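Histidinol-phosphate aminotransferase (Clostridium acetobutylicum, PDB 3FTB) probably transfers amino groups as a pyridoxal phosphate-dependent aminotransferase, named for histidinol phosphate, the substrate expected in histidine biosynthesis. Local coordinates at residues A[129-134]-A[291-296]; A[278-283]-A[298-303]; A[286-291]-A[356-361]; A[302-307]-A[335-340]. All blocks are in the same frame, centred on the assembly; numbering follows the deposited sequence.

Contact 1: residues A[129-134]-A[291-296]; sequences ENMCID and RVFSPH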
# COMPACT_ATOMS: atom_id res chain seq x y z
N GLU A 129 6.45 1.37 -37.90
CA GLU A 129 5.49 2.39 -38.34
C GLU A 129 4.03 1.96 -38.13
O GLU A 129 3.14 2.79 -37.98
CB GLU A 129 5.74 2.80 -39.80
CG GLU A 129 6.01 1.63 -40.77
CD GLU A 129 5.94 2.04 -42.24
OE1 GLU A 129 5.80 3.24 -42.54
OE2 GLU A 129 6.03 1.14 -43.11
N ASN A 130 3.80 0.65 -38.09
CA ASN A 130 2.45 0.12 -37.96
C ASN A 130 2.07 -0.19 -36.52
O ASN A 130 1.00 -0.76 -36.26
CB ASN A 130 2.29 -1.11 -38.86
CG ASN A 130 2.51 -0.80 -40.34
OD1 ASN A 130 2.08 0.24 -40.84
ND2 ASN A 130 3.19 -1.70 -41.04
N MET A 131 2.93 0.22 -35.59
CA MET A 131 2.83 -0.13 -34.17
C MET A 131 2.94 -1.65 -33.95
O MET A 131 2.26 -2.22 -33.09
CB MET A 131 1.59 0.48 -33.51
CG MET A 131 1.52 2.04 -33.50
SD MET A 131 2.72 2.93 -32.47
CE MET A 131 4.17 2.94 -33.50
N CYS A 132 3.81 -2.28 -34.74
CA CYS A 132 4.15 -3.70 -34.59
C CYS A 132 5.48 -3.88 -33.89
O CYS A 132 6.43 -3.15 -34.15
CB CYS A 132 4.22 -4.40 -35.96
SG CYS A 132 2.63 -4.49 -36.81
N ILE A 133 5.53 -4.86 -32.99
CA ILE A 133 6.77 -5.24 -32.33
C ILE A 133 7.82 -5.61 -33.37
O ILE A 133 7.51 -6.24 -34.40
CB ILE A 133 6.53 -6.44 -31.36
CG1 ILE A 133 5.63 -6.03 -30.20
CG2 ILE A 133 7.84 -7.01 -30.83
CD1 ILE A 133 5.09 -7.18 -29.43
N ASP A 134 9.06 -5.20 -33.12
CA ASP A 134 10.18 -5.65 -33.93
C ASP A 134 10.77 -6.89 -33.25
O ASP A 134 11.81 -6.82 -32.57
CB ASP A 134 11.22 -4.53 -34.04
CG ASP A 134 12.25 -4.78 -35.15
OD1 ASP A 134 12.33 -5.91 -35.67
OD2 ASP A 134 12.99 -3.82 -35.49
N ARG A 291 -5.44 7.96 -39.42
CA ARG A 291 -5.34 6.52 -39.21
C ARG A 291 -5.74 6.11 -37.80
O ARG A 291 -5.31 6.70 -36.81
CB ARG A 291 -3.93 6.01 -39.52
CG ARG A 291 -3.78 4.52 -39.23
CD ARG A 291 -2.37 4.00 -39.48
NE ARG A 291 -2.29 2.57 -39.17
CZ ARG A 291 -1.20 1.82 -39.29
NH1 ARG A 291 -0.06 2.35 -39.71
NH2 ARG A 291 -1.24 0.53 -38.98
N VAL A 292 -6.57 5.07 -37.74
CA VAL A 292 -6.89 4.40 -36.49
C VAL A 292 -6.09 3.08 -36.40
O VAL A 292 -6.23 2.19 -37.25
CB VAL A 292 -8.42 4.12 -36.41
CG1 VAL A 292 -8.79 3.37 -35.15
CG2 VAL A 292 -9.19 5.42 -36.49
N PHE A 293 -5.24 2.96 -35.38
CA PHE A 293 -4.54 1.71 -35.09
C PHE A 293 -5.48 0.75 -34.36
O PHE A 293 -6.19 1.15 -33.44
CB PHE A 293 -3.28 1.97 -34.25
CG PHE A 293 -2.23 2.78 -34.96
CD1 PHE A 293 -2.22 4.17 -34.86
CD2 PHE A 293 -1.24 2.15 -35.71
CE1 PHE A 293 -1.24 4.92 -35.51
CE2 PHE A 293 -0.25 2.89 -36.36
CZ PHE A 293 -0.25 4.28 -36.26
N SER A 294 -5.49 -0.51 -34.78
CA SER A 294 -6.43 -1.50 -34.23
C SER A 294 -6.12 -1.91 -32.78
O SER A 294 -5.03 -2.42 -32.49
CB SER A 294 -6.51 -2.73 -35.13
OG SER A 294 -7.49 -3.64 -34.65
N PRO A 295 -7.09 -1.68 -31.88
CA PRO A 295 -6.97 -1.91 -30.44
C PRO A 295 -7.40 -3.31 -30.05
O PRO A 295 -8.11 -3.97 -30.80
CB PRO A 295 -7.99 -0.92 -29.84
CG PRO A 295 -8.78 -0.36 -31.01
CD PRO A 295 -8.42 -1.14 -32.22
N HIS A 296 -6.98 -3.75 -28.88
CA HIS A 296 -7.44 -5.04 -28.37
C HIS A 296 -7.91 -4.95 -26.94
O HIS A 296 -8.21 -5.96 -26.31
CB HIS A 296 -6.39 -6.12 -28.59
CG HIS A 296 -6.27 -6.53 -30.02
ND1 HIS A 296 -5.52 -5.83 -30.94
CD2 HIS A 296 -6.85 -7.55 -30.71
CE1 HIS A 296 -5.63 -6.40 -32.13
NE2 HIS A 296 -6.43 -7.45 -32.01

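Contact 2: residues A[278-283]-A[298-303]; sequences RFIEEL and NFVLCR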
# COMPACT_ATOMS: atom_id res chain seq x y z
N ARG A 278 -17.58 -0.71 -33.32
CA ARG A 278 -18.32 0.43 -33.84
C ARG A 278 -17.51 1.71 -33.71
O ARG A 278 -17.32 2.46 -34.67
CB ARG A 278 -19.65 0.60 -33.10
CG ARG A 278 -20.60 1.60 -33.75
CD ARG A 278 -21.75 1.97 -32.81
NE ARG A 278 -21.29 2.79 -31.69
CZ ARG A 278 -21.57 4.08 -31.55
NH1 ARG A 278 -22.31 4.70 -32.45
NH2 ARG A 278 -21.11 4.75 -30.49
N PHE A 279 -17.03 1.97 -32.49
CA PHE A 279 -16.24 3.15 -32.20
C PHE A 279 -15.18 3.39 -33.29
O PHE A 279 -15.03 4.51 -33.80
CB PHE A 279 -15.58 3.00 -30.81
CG PHE A 279 -15.02 4.29 -30.27
CD1 PHE A 279 -15.84 5.37 -30.02
CD2 PHE A 279 -13.66 4.42 -30.02
CE1 PHE A 279 -15.33 6.55 -29.53
CE2 PHE A 279 -13.15 5.60 -29.54
CZ PHE A 279 -13.99 6.67 -29.29
N ILE A 280 -14.48 2.33 -33.66
CA ILE A 280 -13.40 2.43 -34.64
C ILE A 280 -13.92 2.73 -36.05
O ILE A 280 -13.20 3.34 -36.86
CB ILE A 280 -12.54 1.15 -34.66
CG1 ILE A 280 -11.44 1.20 -33.60
CG2 ILE A 280 -11.91 0.95 -36.04
CD1 ILE A 280 -11.90 1.56 -32.19
N GLU A 281 -15.14 2.32 -36.36
CA GLU A 281 -15.71 2.60 -37.68
C GLU A 281 -16.14 4.05 -37.74
O GLU A 281 -15.92 4.74 -38.74
CB GLU A 281 -16.88 1.67 -38.01
CG GLU A 281 -16.43 0.27 -38.43
CD GLU A 281 -17.53 -0.78 -38.32
OE1 GLU A 281 -18.47 -0.55 -37.53
OE2 GLU A 281 -17.44 -1.82 -39.01
N GLU A 282 -16.73 4.53 -36.65
CA GLU A 282 -17.07 5.94 -36.53
C GLU A 282 -15.83 6.85 -36.58
O GLU A 282 -15.85 7.90 -37.22
CB GLU A 282 -17.87 6.17 -35.26
CG GLU A 282 -19.13 5.34 -35.21
CD GLU A 282 -19.96 5.51 -36.45
OE1 GLU A 282 -20.16 4.51 -37.17
OE2 GLU A 282 -20.39 6.66 -36.73
N LEU A 283 -14.75 6.45 -35.90
CA LEU A 283 -13.51 7.24 -35.90
C LEU A 283 -12.93 7.28 -37.30
O LEU A 283 -12.30 8.26 -37.70
CB LEU A 283 -12.46 6.68 -34.93
CG LEU A 283 -12.47 7.05 -33.44
CD1 LEU A 283 -11.27 6.41 -32.78
CD2 LEU A 283 -12.45 8.56 -33.19
N ASN A 298 -9.60 -1.47 -24.18
CA ASN A 298 -10.59 -0.38 -24.16
C ASN A 298 -10.03 1.02 -24.48
O ASN A 298 -10.42 2.02 -23.86
CB ASN A 298 -11.36 -0.37 -22.83
CG ASN A 298 -10.47 -0.08 -21.65
OD1 ASN A 298 -9.31 -0.48 -21.64
ND2 ASN A 298 -11.00 0.63 -20.65
N PHE A 299 -9.14 1.09 -25.47
CA PHE A 299 -8.62 2.36 -25.97
C PHE A 299 -8.11 2.21 -27.40
O PHE A 299 -7.83 1.11 -27.86
CB PHE A 299 -7.51 2.88 -25.05
CG PHE A 299 -6.44 1.88 -24.78
CD1 PHE A 299 -5.39 1.70 -25.67
CD2 PHE A 299 -6.47 1.10 -23.63
CE1 PHE A 299 -4.40 0.77 -25.43
CE2 PHE A 299 -5.49 0.17 -23.39
CZ PHE A 299 -4.45 0.00 -24.28
N VAL A 300 -7.97 3.34 -28.09
CA VAL A 300 -7.61 3.37 -29.50
C VAL A 300 -6.61 4.51 -29.80
O VAL A 300 -6.81 5.65 -29.37
CB VAL A 300 -8.88 3.55 -30.37
CG1 VAL A 300 -9.59 4.86 -30.01
CG2 VAL A 300 -8.55 3.48 -31.85
N LEU A 301 -5.53 4.20 -30.53
CA LEU A 301 -4.53 5.22 -30.92
C LEU A 301 -4.76 5.78 -32.33
O LEU A 301 -4.66 5.05 -33.33
CB LEU A 301 -3.10 4.67 -30.82
CG LEU A 301 -1.97 5.61 -31.25
CD1 LEU A 301 -1.64 6.59 -30.14
CD2 LEU A 301 -0.72 4.83 -31.67
N CYS A 302 -5.02 7.08 -32.42
CA CYS A 302 -5.30 7.73 -33.69
C CYS A 302 -4.16 8.65 -34.16
O CYS A 302 -3.58 9.40 -33.37
CB CYS A 302 -6.64 8.47 -33.62
SG CYS A 302 -8.05 7.41 -33.18
N ARG A 303 -3.81 8.53 -35.43
CA ARG A 303 -2.92 9.48 -36.10
C ARG A 303 -3.77 10.58 -36.72
O ARG A 303 -4.82 10.30 -37.29
CB ARG A 303 -2.13 8.77 -37.19
CG ARG A 303 -1.06 9.60 -37.83
CD ARG A 303 0.21 9.60 -37.01
NE ARG A 303 1.21 10.50 -37.57
CZ ARG A 303 2.19 10.12 -38.39
NH1 ARG A 303 3.05 11.02 -38.84
NH2 ARG A 303 2.31 8.85 -38.74

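Contact 3: residues A[286-291]-A[356-361]; sequences IGFIKR and GVENNL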
# COMPACT_ATOMS: atom_id res chain seq x y z
N ILE A 286 -14.09 10.14 -39.48
CA ILE A 286 -13.70 11.51 -39.10
C ILE A 286 -12.51 11.99 -39.93
O ILE A 286 -11.53 11.27 -40.08
CB ILE A 286 -13.45 11.63 -37.58
CG1 ILE A 286 -14.56 10.91 -36.82
CG2 ILE A 286 -13.33 13.09 -37.15
CD1 ILE A 286 -14.89 11.52 -35.51
N GLY A 287 -12.63 13.20 -40.47
CA GLY A 287 -11.70 13.69 -41.47
C GLY A 287 -10.26 13.91 -41.04
O GLY A 287 -9.32 13.63 -41.80
N PHE A 288 -10.07 14.42 -39.83
CA PHE A 288 -8.71 14.65 -39.34
C PHE A 288 -8.13 13.36 -38.77
O PHE A 288 -6.93 13.27 -38.54
CB PHE A 288 -8.64 15.79 -38.32
CG PHE A 288 -9.58 15.63 -37.17
CD1 PHE A 288 -9.24 14.84 -36.10
CD2 PHE A 288 -10.80 16.28 -37.16
CE1 PHE A 288 -10.10 14.70 -35.04
CE2 PHE A 288 -11.66 16.14 -36.11
CZ PHE A 288 -11.31 15.35 -35.04
N ILE A 289 -9.00 12.37 -38.57
CA ILE A 289 -8.54 11.04 -38.20
C ILE A 289 -7.94 10.37 -39.43
O ILE A 289 -8.66 9.79 -40.24
CB ILE A 289 -9.66 10.16 -37.65
CG1 ILE A 289 -10.34 10.84 -36.45
CG2 ILE A 289 -9.10 8.80 -37.23
CD1 ILE A 289 -9.66 10.56 -35.14
N LYS A 290 -6.62 10.47 -39.54
CA LYS A 290 -5.86 9.99 -40.68
C LYS A 290 -5.69 8.47 -40.62
O LYS A 290 -5.79 7.79 -41.64
CB LYS A 290 -4.49 10.68 -40.72
CG LYS A 290 -3.39 9.87 -41.38
CD LYS A 290 -2.05 10.63 -41.37
CE LYS A 290 -2.00 11.69 -42.47
NZ LYS A 290 -0.72 12.46 -42.49
N ARG A 291 -5.44 7.96 -39.42
CA ARG A 291 -5.34 6.52 -39.21
C ARG A 291 -5.74 6.11 -37.80
O ARG A 291 -5.31 6.70 -36.81
CB ARG A 291 -3.93 6.01 -39.52
CG ARG A 291 -3.78 4.52 -39.23
CD ARG A 291 -2.37 4.00 -39.48
NE ARG A 291 -2.29 2.57 -39.17
CZ ARG A 291 -1.20 1.82 -39.29
NH1 ARG A 291 -0.06 2.35 -39.71
NH2 ARG A 291 -1.24 0.53 -38.98
N GLY A 356 -17.90 18.15 -34.67
CA GLY A 356 -18.01 19.59 -34.60
C GLY A 356 -16.66 20.25 -34.81
O GLY A 356 -16.58 21.33 -35.37
N VAL A 357 -15.60 19.60 -34.36
CA VAL A 357 -14.26 20.10 -34.61
C VAL A 357 -13.96 20.02 -36.10
O VAL A 357 -13.53 21.02 -36.69
CB VAL A 357 -13.19 19.31 -33.82
CG1 VAL A 357 -11.79 19.84 -34.15
CG2 VAL A 357 -13.46 19.39 -32.32
N GLU A 358 -14.19 18.85 -36.69
CA GLU A 358 -13.97 18.64 -38.12
C GLU A 358 -14.75 19.69 -38.92
O GLU A 358 -14.18 20.39 -39.76
CB GLU A 358 -14.37 17.23 -38.54
CG GLU A 358 -14.54 17.05 -40.04
CD GLU A 358 -13.21 17.00 -40.79
OE1 GLU A 358 -12.17 16.77 -40.14
OE2 GLU A 358 -13.22 17.17 -42.03
N ASN A 359 -16.05 19.80 -38.63
CA ASN A 359 -16.88 20.86 -39.19
C ASN A 359 -16.23 22.23 -39.10
O ASN A 359 -16.22 23.00 -40.08
CB ASN A 359 -18.23 20.90 -38.49
CG ASN A 359 -19.18 19.86 -39.00
OD1 ASN A 359 -18.77 18.91 -39.68
ND2 ASN A 359 -20.46 20.02 -38.70
N ASN A 360 -15.71 22.56 -37.93
CA ASN A 360 -15.13 23.87 -37.71
C ASN A 360 -13.68 23.96 -38.19
O ASN A 360 -12.99 24.94 -37.93
CB ASN A 360 -15.24 24.26 -36.25
CG ASN A 360 -15.03 25.75 -36.03
OD1 ASN A 360 -15.39 26.57 -36.88
ND2 ASN A 360 -14.43 26.10 -34.90
N LEU A 361 -13.23 22.93 -38.90
CA LEU A 361 -11.84 22.86 -39.33
C LEU A 361 -11.67 23.47 -40.71
O LEU A 361 -11.08 24.55 -40.85
CB LEU A 361 -11.37 21.40 -39.32
CG LEU A 361 -9.87 21.11 -39.26
CD1 LEU A 361 -9.27 21.67 -37.98
CD2 LEU A 361 -9.63 19.61 -39.34

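Contact 4: residues A[302-307]-A[335-340]; sequences CRLENI and SFVRFA. With PO4 (phosphate ion), chain F.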
# COMPACT_ATOMS: atom_id res chain seq x y z
N CYS A 302 -5.02 7.08 -32.42
CA CYS A 302 -5.30 7.73 -33.69
C CYS A 302 -4.16 8.65 -34.16
O CYS A 302 -3.58 9.40 -33.37
CB CYS A 302 -6.64 8.47 -33.62
SG CYS A 302 -8.05 7.41 -33.18
N ARG A 303 -3.81 8.53 -35.43
CA ARG A 303 -2.92 9.48 -36.10
C ARG A 303 -3.77 10.58 -36.72
O ARG A 303 -4.82 10.30 -37.29
CB ARG A 303 -2.13 8.77 -37.19
CG ARG A 303 -1.06 9.60 -37.83
CD ARG A 303 0.21 9.60 -37.01
NE ARG A 303 1.21 10.50 -37.57
CZ ARG A 303 2.19 10.12 -38.39
NH1 ARG A 303 3.05 11.02 -38.84
NH2 ARG A 303 2.31 8.85 -38.74
N LEU A 304 -3.34 11.83 -36.59
CA LEU A 304 -4.15 12.98 -37.03
C LEU A 304 -3.54 13.70 -38.23
O LEU A 304 -2.46 13.34 -38.70
CB LEU A 304 -4.34 13.97 -35.88
CG LEU A 304 -5.05 13.49 -34.61
CD1 LEU A 304 -5.37 14.68 -33.71
CD2 LEU A 304 -6.30 12.70 -34.94
N GLU A 305 -4.25 14.72 -38.71
CA GLU A 305 -3.88 15.42 -39.95
C GLU A 305 -4.53 16.80 -40.04
O GLU A 305 -5.75 16.94 -39.94
CB GLU A 305 -4.29 14.58 -41.16
CG GLU A 305 -3.76 15.10 -42.47
CD GLU A 305 -4.45 14.45 -43.65
OE1 GLU A 305 -5.62 14.06 -43.50
OE2 GLU A 305 -3.82 14.32 -44.73
N ASN A 306 -3.70 17.83 -40.25
CA ASN A 306 -4.19 19.21 -40.32
C ASN A 306 -4.68 19.72 -38.98
O ASN A 306 -5.57 20.58 -38.92
CB ASN A 306 -5.31 19.34 -41.35
CG ASN A 306 -4.81 19.19 -42.77
OD1 ASN A 306 -5.55 18.76 -43.65
ND2 ASN A 306 -3.55 19.53 -42.99
N ILE A 307 -4.11 19.18 -37.91
CA ILE A 307 -4.48 19.54 -36.55
C ILE A 307 -3.58 18.78 -35.58
O ILE A 307 -3.28 17.60 -35.78
CB ILE A 307 -5.97 19.22 -36.26
CG1 ILE A 307 -6.37 19.69 -34.86
CG2 ILE A 307 -6.27 17.74 -36.46
CD1 ILE A 307 -7.86 19.78 -34.66
N SER A 335 0.86 14.46 -33.44
CA SER A 335 -0.16 13.99 -34.36
C SER A 335 -0.86 12.76 -33.79
O SER A 335 -1.96 12.42 -34.24
CB SER A 335 0.43 13.67 -35.72
OG SER A 335 1.28 12.55 -35.64
N PHE A 336 -0.24 12.09 -32.82
CA PHE A 336 -0.87 10.95 -32.16
C PHE A 336 -1.64 11.41 -30.93
O PHE A 336 -1.18 12.29 -30.19
CB PHE A 336 0.14 9.87 -31.78
CG PHE A 336 0.94 9.35 -32.94
CD1 PHE A 336 0.63 8.14 -33.53
CD2 PHE A 336 2.02 10.08 -33.44
CE1 PHE A 336 1.36 7.66 -34.59
CE2 PHE A 336 2.76 9.60 -34.51
CZ PHE A 336 2.43 8.39 -35.08
N VAL A 337 -2.82 10.83 -30.74
CA VAL A 337 -3.65 11.10 -29.58
C VAL A 337 -4.29 9.77 -29.20
O VAL A 337 -4.46 8.90 -30.06
CB VAL A 337 -4.77 12.09 -29.91
CG1 VAL A 337 -4.23 13.50 -30.12
CG2 VAL A 337 -5.53 11.61 -31.14
N ARG A 338 -4.64 9.61 -27.92
CA ARG A 338 -5.24 8.36 -27.44
C ARG A 338 -6.64 8.62 -26.89
O ARG A 338 -6.85 9.56 -26.12
CB ARG A 338 -4.37 7.69 -26.37
CG ARG A 338 -4.82 6.29 -25.96
CD ARG A 338 -4.11 5.83 -24.68
NE ARG A 338 -4.63 6.51 -23.50
CZ ARG A 338 -3.95 6.70 -22.37
NH1 ARG A 338 -2.69 6.28 -22.27
NH2 ARG A 338 -4.52 7.33 -21.34
N PHE A 339 -7.60 7.81 -27.30
CA PHE A 339 -8.97 7.95 -26.82
C PHE A 339 -9.38 6.70 -26.06
O PHE A 339 -9.07 5.58 -26.45
CB PHE A 339 -9.96 8.17 -27.98
CG PHE A 339 -9.63 9.34 -28.88
CD1 PHE A 339 -8.82 10.39 -28.44
CD2 PHE A 339 -10.15 9.40 -30.17
CE1 PHE A 339 -8.52 11.47 -29.28
CE2 PHE A 339 -9.87 10.48 -31.01
CZ PHE A 339 -9.05 11.52 -30.55
N ALA A 340 -10.12 6.89 -24.97
CA ALA A 340 -10.70 5.75 -24.27
C ALA A 340 -11.89 5.23 -25.06
O ALA A 340 -12.45 5.94 -25.89
CB ALA A 340 -11.10 6.13 -22.86
P PO4 F . -1.68 6.50 -19.01
O1 PO4 F . -1.61 6.25 -17.52
O2 PO4 F . -0.28 6.75 -19.55
O3 PO4 F . -2.28 5.30 -19.69
O4 PO4 F . -2.54 7.72 -19.27

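Contact 1: residues A[129-134]-A[291-296]
Asn130 OD1 accepts a hydrogen bond from Arg291 NH1 at 3.2 Å, with an N-H...O angle of 153°. The donor sits in the plane of the amide carbonyl, on a lone pair of OD1. The acceptor is tilted slightly out of the guanidinium plane. Amide and guanidinium are themselves strongly inclined to each other, and the two side chains meet at about a right angle. Arg291 gets there by being fully stretched: chi1 is 177° and every later torsion is also close to 180°. Its guanidinium therefore stands far out from strand 289-293.

The same reach lays the guanidinium along Phe293. Phe293 CE2 lies over the centre of one face of the guanidinium, while Arg291 NE sits 3.4 Å above the plane of the Phe293 ring, toward the rim. The opposite face of the ring takes Met131, whose CG is 3.8 Å from the ring centroid in a CH-pi contact. Met131 SD is also above that face but farther off, 5.1 Å from the centroid, which makes this a long Met-aromatic contact. The carbonyl oxygens Glu129 O and Asn130 O lie at the ring edge. Phe293 is thus held between a cationic group and a thioether chain. Asp128 OD1 accepts bonds from Asn130 N and Cys132 N and so braces the turn that carries Met131.

The loop follows strand 121-126, the outermost strand of the seven-stranded sheet. Strand 289-293 edges the smaller, five-stranded sheet. The contact is a surface bridge between the large and small domains of a fold type I aminotransferase.

Contact 2: residues A[278-283]-A[298-303]
Val300 has chi1 at 60°, which sets CG1 between the backbone N and the carbonyl carbon and turns CG2 anti to the N. The two methyls are split between different partners on helix 262-285. CG1 meets Leu283 and Phe279, and CG2 meets Ile280. Leu283 reaches toward Val300 tip to tip, with CD1 3.6 Å from Val300 CG1. The same Leu283 CD1 lies 3.4 Å from Cys302 SG, a tight approach. One leucine methyl thus spans two successive inward-facing residues of the strand.

Phe279 comes in differently. Its ring presents an edge, and CE2 is 3.7 Å from Val300 CG1, which lies near the ring plane. Leu283 CG stands over one face of that ring, so the two helix residues also brace each other. Ile280 passes alongside Val300, the two side chains sliding past each other in opposite directions. The tip of Ile280, CD1, is 3.9 Å from Val300 CG2. The short helix and strand segments run nearly parallel, 20° apart, with their axes 10.2 Å from each other at closest approach.

Helix 262-285 covers one face of the sheet of the small domain here. Val292 on strand 289-293 and Phe339 on strand 336-340 extend the same apolar layer to both neighbours of strand 299-304. Phe299 and Leu301 point away from the helix; the ring of Phe299 packs edge-to-face with Phe186.

No hydrogen bond links the two segments. Hydrocarbon and one thiol sulfur make up the whole interface, so it depends on close fit and exclusion of water rather than on directed polar bonds.

Contact 3: residues A[286-291]-A[356-361]
Phe288 and Glu358 make the close part of this contact. The aromatic ring and the side chain of Glu358 slide past each other in opposite directions, with ring and carboxylate planes 27° apart. Glu358 CB packs 3.8 Å from Phe288 CE2, and Glu358 OE1 comes to 3.3 Å from Phe288 CD2. The carboxylate also hangs over the turn before the strand, with Glu358 OE1 3.4 Å from Gly287 CA. A bend at chi2 (75°) folds the Glu358 chain back so that its oxygens reach the backbone there. Phe288 CG lies between its own backbone N and carbonyl carbon, chi1 54°, and Ile286 CG2 covers one face of the ring from within the same segment. Val357 adds to the packing from the helix, with CG1 4.2 Å from Phe288 CE2, and itself rests on Leu316 and Ile307. Leu312 and Leu354 bury the ring further.

These residues join the start of strand 289-293 to the end of helix 344-359, the last helix of the chain, within the small C-terminal domain. Just past the turn, Lys290 and Arg291 both face Arg303 on strand 299-304, forming a classic beta bulge in the edge strand.

Packing is slacker where the helix runs out. Leu361, the final residue, has its CD2 4.1 Å from Phe288 CB and also leans on Ile307. Leu361 N still bonds back to Glu358 O. Glu358 is partly exposed, its carboxylate lying at the rim. Gly287 and Leu361 lie at the surface, and all three touch a neighbouring molecule in the crystal.

Contact 4: residues A[302-307]-A[335-340]
Arg303 NE donates to Ser335 OG over 2.8 Å, with an N-H...O angle of 136°. The oxygen is tilted out of the guanidinium plane. Arg303 leaves the strand with CG anti to the backbone N and then bends at chi2, 83°, which brings its end back over strand 336-340. There Arg303 CD lies over one face of the Phe336 ring, and the guanidinium continues past the rim, its plane about 20° from the ring's. Ser335 OG also bonds to Asp333, so the serine hydroxyl has two hydrogen-bond partners, Arg303 NE and Asp333 OD1.

Cys302 and Val337 form an antiparallel hydrogen-bonded pair, with Cys302 N to Val337 O at 3.0 Å and Val337 N to Cys302 O at 3.1 Å. Arg303 and Phe336 are the following non-hydrogen-bonded pair. Leu304 N to Ser335 O, 2.8 Å, is weak. Beside the Cys302-Val337 pair, the side chains of Leu304 and Val337 cross at about a right angle, and Leu304 CD1 is 3.9 Å from Val337 CG1. Cys302 SG approaches the ring of Phe339 obliquely, 4.8 Å from its centroid.

Arg338 points the other way. A bend at chi3 delivers its guanidinium to a phosphate ion, where Arg338 NH2 bonds to phosphate O4 over 2.9 Å and NH1 makes a weak bond to O3. Arg324 NE binds the same ion, which probably came from the crystallisation liquor. Arg338 is probably the counterpart of the conserved arginine that binds the substrate carboxylate in fold type I aminotransferases; the phosphate would then occupy an anion site.

Strand 299-304 is flanked by strands 289-293 and 336-340, and strand 321-325 lies beyond the latter. Helix 309-317 packs on the Leu304 and Phe339 side through Leu312.

Contacts 2, 3 and 4 lie within the small C-terminal domain, while contact 1 ties its edge strand to a loop of the large domain. Strand 289-293 serves contacts 1 and 3; strand 299-304 serves contacts 2 and 4 and lies beside it in the sheet. The centres of contacts 2 and 4, and of 3 and 4, are about 10 Å apart. Contacts 1 and 3 are farthest, their centres about 21 Å apart. Along the chain, helix 262-285 leads into strands 289-293 and 299-304, then strand 336-340 and helix 344-359. Contact 3 thus sets the end of the chain beside the lead-in to strand 289-293, with contact 4 formed between.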